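Local structure of ribonucleoside triphosphate reductase (Lactobacillus leichmannii, 1L1L) at residues M280-L288 against D300-A311. The protein probably reduces ribonucleoside triphosphates to the corresponding 2'-deoxyribonucleotides with the help of adenosylcobalamin, as a class II reductase that works as an allosterically regulated monomer. Sequence-based numbering, arbitrary orientation.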
loop_
_atom_site.group_PDB
_atom_site.type_symbol
_atom_site.label_atom_id
_atom_site.label_comp_id
_atom_site.label_asym_id
_atom_site.label_seq_id
_atom_site.Cartn_x
_atom_site.Cartn_y
_atom_site.Cartn_z
ATOM N N MET A 280 -0.220 8.090 -22.492
ATOM C CA MET A 280 -0.769 6.802 -22.095
ATOM C C MET A 280 -1.717 6.241 -23.149
ATOM O O MET A 280 -1.655 5.059 -23.479
ATOM C CB MET A 280 -1.516 6.935 -20.766
ATOM C CG MET A 280 -2.027 5.625 -20.205
ATOM S SD MET A 280 -3.452 5.880 -19.101
ATOM C CE MET A 280 -4.795 5.519 -20.219
ATOM N N LEU A 281 -2.605 7.078 -23.676
ATOM C CA LEU A 281 -3.555 6.621 -24.682
ATOM C C LEU A 281 -2.840 6.249 -25.981
ATOM O O LEU A 281 -3.218 5.288 -26.651
ATOM C CB LEU A 281 -4.597 7.702 -24.967
ATOM C CG LEU A 281 -5.579 7.964 -23.822
ATOM C CD1 LEU A 281 -6.307 9.283 -24.081
ATOM C CD2 LEU A 281 -6.559 6.801 -23.692
ATOM N N LEU A 282 -1.819 7.017 -26.331
ATOM C CA LEU A 282 -1.062 6.750 -27.554
ATOM C C LEU A 282 -0.272 5.460 -27.419
ATOM O O LEU A 282 -0.322 4.599 -28.301
ATOM C CB LEU A 282 -0.117 7.912 -27.869
ATOM C CG LEU A 282 -0.828 9.224 -28.235
ATOM C CD1 LEU A 282 0.201 10.306 -28.461
ATOM C CD2 LEU A 282 -1.710 9.023 -29.463
ATOM N N ASP A 283 0.449 5.317 -26.310
ATOM C CA ASP A 283 1.234 4.112 -26.077
ATOM C C ASP A 283 0.373 2.864 -25.877
ATOM O O ASP A 283 0.732 1.773 -26.329
ATOM C CB ASP A 283 2.169 4.326 -24.888
ATOM C CG ASP A 283 3.255 5.351 -25.184
ATOM O OD1 ASP A 283 3.574 5.556 -26.380
ATOM O OD2 ASP A 283 3.800 5.942 -24.233
ATOM N N VAL A 284 -0.766 3.019 -25.205
ATOM C CA VAL A 284 -1.679 1.910 -24.973
ATOM C C VAL A 284 -2.291 1.456 -26.298
ATOM O O VAL A 284 -2.642 0.281 -26.484
ATOM C CB VAL A 284 -2.809 2.333 -23.989
ATOM C CG1 VAL A 284 -3.967 1.367 -24.047
ATOM C CG2 VAL A 284 -2.249 2.378 -22.576
ATOM N N ASN A 285 -2.426 2.395 -27.226
ATOM C CA ASN A 285 -3.006 2.061 -28.517
ATOM C C ASN A 285 -1.963 1.281 -29.326
ATOM O O ASN A 285 -2.295 0.315 -30.009
ATOM C CB ASN A 285 -3.435 3.341 -29.238
ATOM C CG ASN A 285 -4.366 3.072 -30.401
ATOM O OD1 ASN A 285 -5.306 2.270 -30.303
ATOM N ND2 ASN A 285 -4.118 3.751 -31.513
ATOM N N GLU A 286 -0.702 1.686 -29.229
ATOM C CA GLU A 286 0.358 0.991 -29.954
ATOM C C GLU A 286 0.425 -0.475 -29.539
ATOM O O GLU A 286 0.398 -1.371 -30.388
ATOM C CB GLU A 286 1.716 1.649 -29.709
ATOM C CG GLU A 286 1.862 3.010 -30.361
ATOM C CD GLU A 286 3.269 3.563 -30.248
ATOM O OE1 GLU A 286 3.711 3.844 -29.112
ATOM O OE2 GLU A 286 3.933 3.712 -31.302
ATOM N N VAL A 287 0.512 -0.722 -28.234
ATOM C CA VAL A 287 0.570 -2.091 -27.734
ATOM C C VAL A 287 -0.578 -2.905 -28.304
ATOM O O VAL A 287 -0.404 -4.068 -28.676
ATOM C CB VAL A 287 0.479 -2.144 -26.188
ATOM C CG1 VAL A 287 0.374 -3.590 -25.727
ATOM C CG2 VAL A 287 1.692 -1.467 -25.571
ATOM N N LEU A 288 -1.757 -2.296 -28.371
ATOM C CA LEU A 288 -2.921 -2.989 -28.900
ATOM C C LEU A 288 -2.833 -3.148 -30.426
ATOM O O LEU A 288 -3.085 -4.231 -30.949
ATOM C CB LEU A 288 -4.202 -2.246 -28.525
ATOM C CG LEU A 288 -4.593 -2.282 -27.042
ATOM C CD1 LEU A 288 -5.695 -1.269 -26.765
ATOM C CD2 LEU A 288 -5.053 -3.688 -26.673
ATOM N N ASP A 300 2.016 -7.839 -22.897
ATOM C CA ASP A 300 1.192 -6.761 -23.437
ATOM C C ASP A 300 0.203 -6.297 -22.370
ATOM O O ASP A 300 0.024 -5.103 -22.168
ATOM C CB ASP A 300 0.406 -7.230 -24.662
ATOM C CG ASP A 300 1.310 -7.636 -25.809
ATOM O OD1 ASP A 300 2.299 -6.913 -26.066
ATOM O OD2 ASP A 300 1.021 -8.673 -26.443
ATOM N N ALA A 301 -0.441 -7.250 -21.705
ATOM C CA ALA A 301 -1.410 -6.918 -20.660
ATOM C C ALA A 301 -0.738 -6.131 -19.524
ATOM O O ALA A 301 -1.288 -5.130 -19.042
ATOM C CB ALA A 301 -2.047 -8.181 -20.119
ATOM N N ALA A 302 0.440 -6.588 -19.101
ATOM C CA ALA A 302 1.184 -5.912 -18.041
ATOM C C ALA A 302 1.691 -4.551 -18.521
ATOM O O ALA A 302 1.731 -3.596 -17.753
ATOM C CB ALA A 302 2.360 -6.783 -17.566
ATOM N N ASP A 303 2.100 -4.454 -19.787
ATOM C CA ASP A 303 2.572 -3.166 -20.303
ATOM C C ASP A 303 1.445 -2.119 -20.243
ATOM O O ASP A 303 1.675 -0.972 -19.879
ATOM C CB ASP A 303 3.055 -3.288 -21.760
ATOM C CG ASP A 303 4.529 -3.673 -21.873
ATOM O OD1 ASP A 303 5.310 -3.349 -20.949
ATOM O OD2 ASP A 303 4.909 -4.278 -22.912
ATOM N N ILE A 304 0.233 -2.512 -20.612
ATOM C CA ILE A 304 -0.882 -1.578 -20.586
ATOM C C ILE A 304 -1.102 -1.121 -19.137
ATOM O O ILE A 304 -1.228 0.070 -18.879
ATOM C CB ILE A 304 -2.157 -2.227 -21.162
ATOM C CG1 ILE A 304 -2.014 -2.363 -22.691
ATOM C CG2 ILE A 304 -3.383 -1.390 -20.836
ATOM C CD1 ILE A 304 -3.140 -3.151 -23.341
ATOM N N CYS A 305 -1.119 -2.067 -18.199
ATOM C CA CYS A 305 -1.298 -1.720 -16.782
ATOM C C CYS A 305 -0.187 -0.791 -16.316
ATOM O O CYS A 305 -0.427 0.157 -15.559
ATOM C CB CYS A 305 -1.303 -2.973 -15.913
ATOM S SG CYS A 305 -2.768 -3.956 -16.104
ATOM N N ASN A 306 1.034 -1.057 -16.773
ATOM C CA ASN A 306 2.172 -0.232 -16.412
ATOM C C ASN A 306 2.044 1.174 -16.977
ATOM O O ASN A 306 2.384 2.145 -16.302
ATOM C CB ASN A 306 3.482 -0.841 -16.926
ATOM C CG ASN A 306 3.853 -2.145 -16.224
ATOM O OD1 ASN A 306 4.910 -2.724 -16.509
ATOM N ND2 ASN A 306 2.988 -2.621 -15.306
ATOM N N LEU A 307 1.591 1.276 -18.229
ATOM C CA LEU A 307 1.433 2.568 -18.895
ATOM C C LEU A 307 0.399 3.406 -18.139
ATOM O O LEU A 307 0.539 4.622 -18.012
ATOM C CB LEU A 307 0.975 2.372 -20.342
ATOM C CG LEU A 307 2.039 1.822 -21.307
ATOM C CD1 LEU A 307 1.412 1.467 -22.662
ATOM C CD2 LEU A 307 3.138 2.859 -21.473
ATOM N N ILE A 308 -0.632 2.731 -17.657
ATOM C CA ILE A 308 -1.689 3.384 -16.889
ATOM C C ILE A 308 -1.092 3.907 -15.576
ATOM O O ILE A 308 -1.229 5.096 -15.240
ATOM C CB ILE A 308 -2.839 2.386 -16.606
ATOM C CG1 ILE A 308 -3.526 2.007 -17.923
ATOM C CG2 ILE A 308 -3.855 2.996 -15.616
ATOM C CD1 ILE A 308 -4.633 0.967 -17.796
ATOM N N GLY A 309 -0.406 3.025 -14.853
ATOM C CA GLY A 309 0.201 3.416 -13.594
ATOM C C GLY A 309 1.138 4.580 -13.805
ATOM O O GLY A 309 1.193 5.505 -13.002
ATOM N N LYS A 310 1.880 4.545 -14.906
ATOM C CA LYS A 310 2.803 5.621 -15.213
ATOM C C LYS A 310 2.067 6.960 -15.394
ATOM O O LYS A 310 2.552 8.011 -14.975
ATOM C CB LYS A 310 3.571 5.307 -16.502
ATOM C CG LYS A 310 4.496 6.424 -16.940
ATOM C CD LYS A 310 4.993 6.207 -18.358
ATOM C CE LYS A 310 6.033 7.256 -18.717
ATOM N NZ LYS A 310 6.424 7.131 -20.143
ATOM N N ALA A 311 0.902 6.919 -16.024
ATOM C CA ALA A 311 0.149 8.150 -16.274
ATOM C C ALA A 311 -0.380 8.774 -14.971
ATOM O O ALA A 311 -0.545 9.995 -14.874
ATOM C CB ALA A 311 -1.007 7.862 -17.226
HETATM O O HOH W 1 3.668 6.604 -21.851
HETATM O O HOH W 2 2.385 -4.970 -28.533
#
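With CG set beside the backbone N (chi1 -72°), Leu307 sends its forked end against helix 280-288, while Met280, its CG anti to the backbone N (chi1 -175°) and the chain bent at chi3, lays its sulfur against the C-terminal part of segment 300-311. Leu307 CD1 rests on the main chain of the partner, 3.7 Å from Val284 N, and the isobutyl group crosses Asp283 at about a right angle, CD2 lying 3.8 Å from Asp283 CB. Val284 slides past it in the opposite direction through CG2, and Val287 meets it tip to tip. Met280 SD packs 3.7 Å from Ala311 CB and against Ile308. The two segments run almost exactly antiparallel, 177° between axes 9.5 Å apart, as the two arms of a helical hairpin, helices 275-289 and 298-313, joined by a short connection; segment 280-288 belongs to the insertion domain of B12-dependent reductases. Towards that connection Val287 CG1 lies 3.8 Å from Asp300 CB and also reaches Ile304, whose side chain Leu288 crosses at about a right angle, Leu288 CD2 against Ile304 CD1. No direct hydrogen bond links the segments; two waters do so instead. One donates to Val287 O and to Asp300 OD1 (3.1 Å), while Asp300 OD2 forms a salt bridge with Lys291 and accepts a hydrogen bond from Thr297 N. The other donates to Asp283 OD2 and accepts from Lys310 NZ at 3.3 Å, bridging opposite charges 5.0 Å apart; Lys310 NZ also bonds to His345 O. Phe154 of helix 148-158 and Asn231 of helix 224-236 both touch Met280 and Ile308.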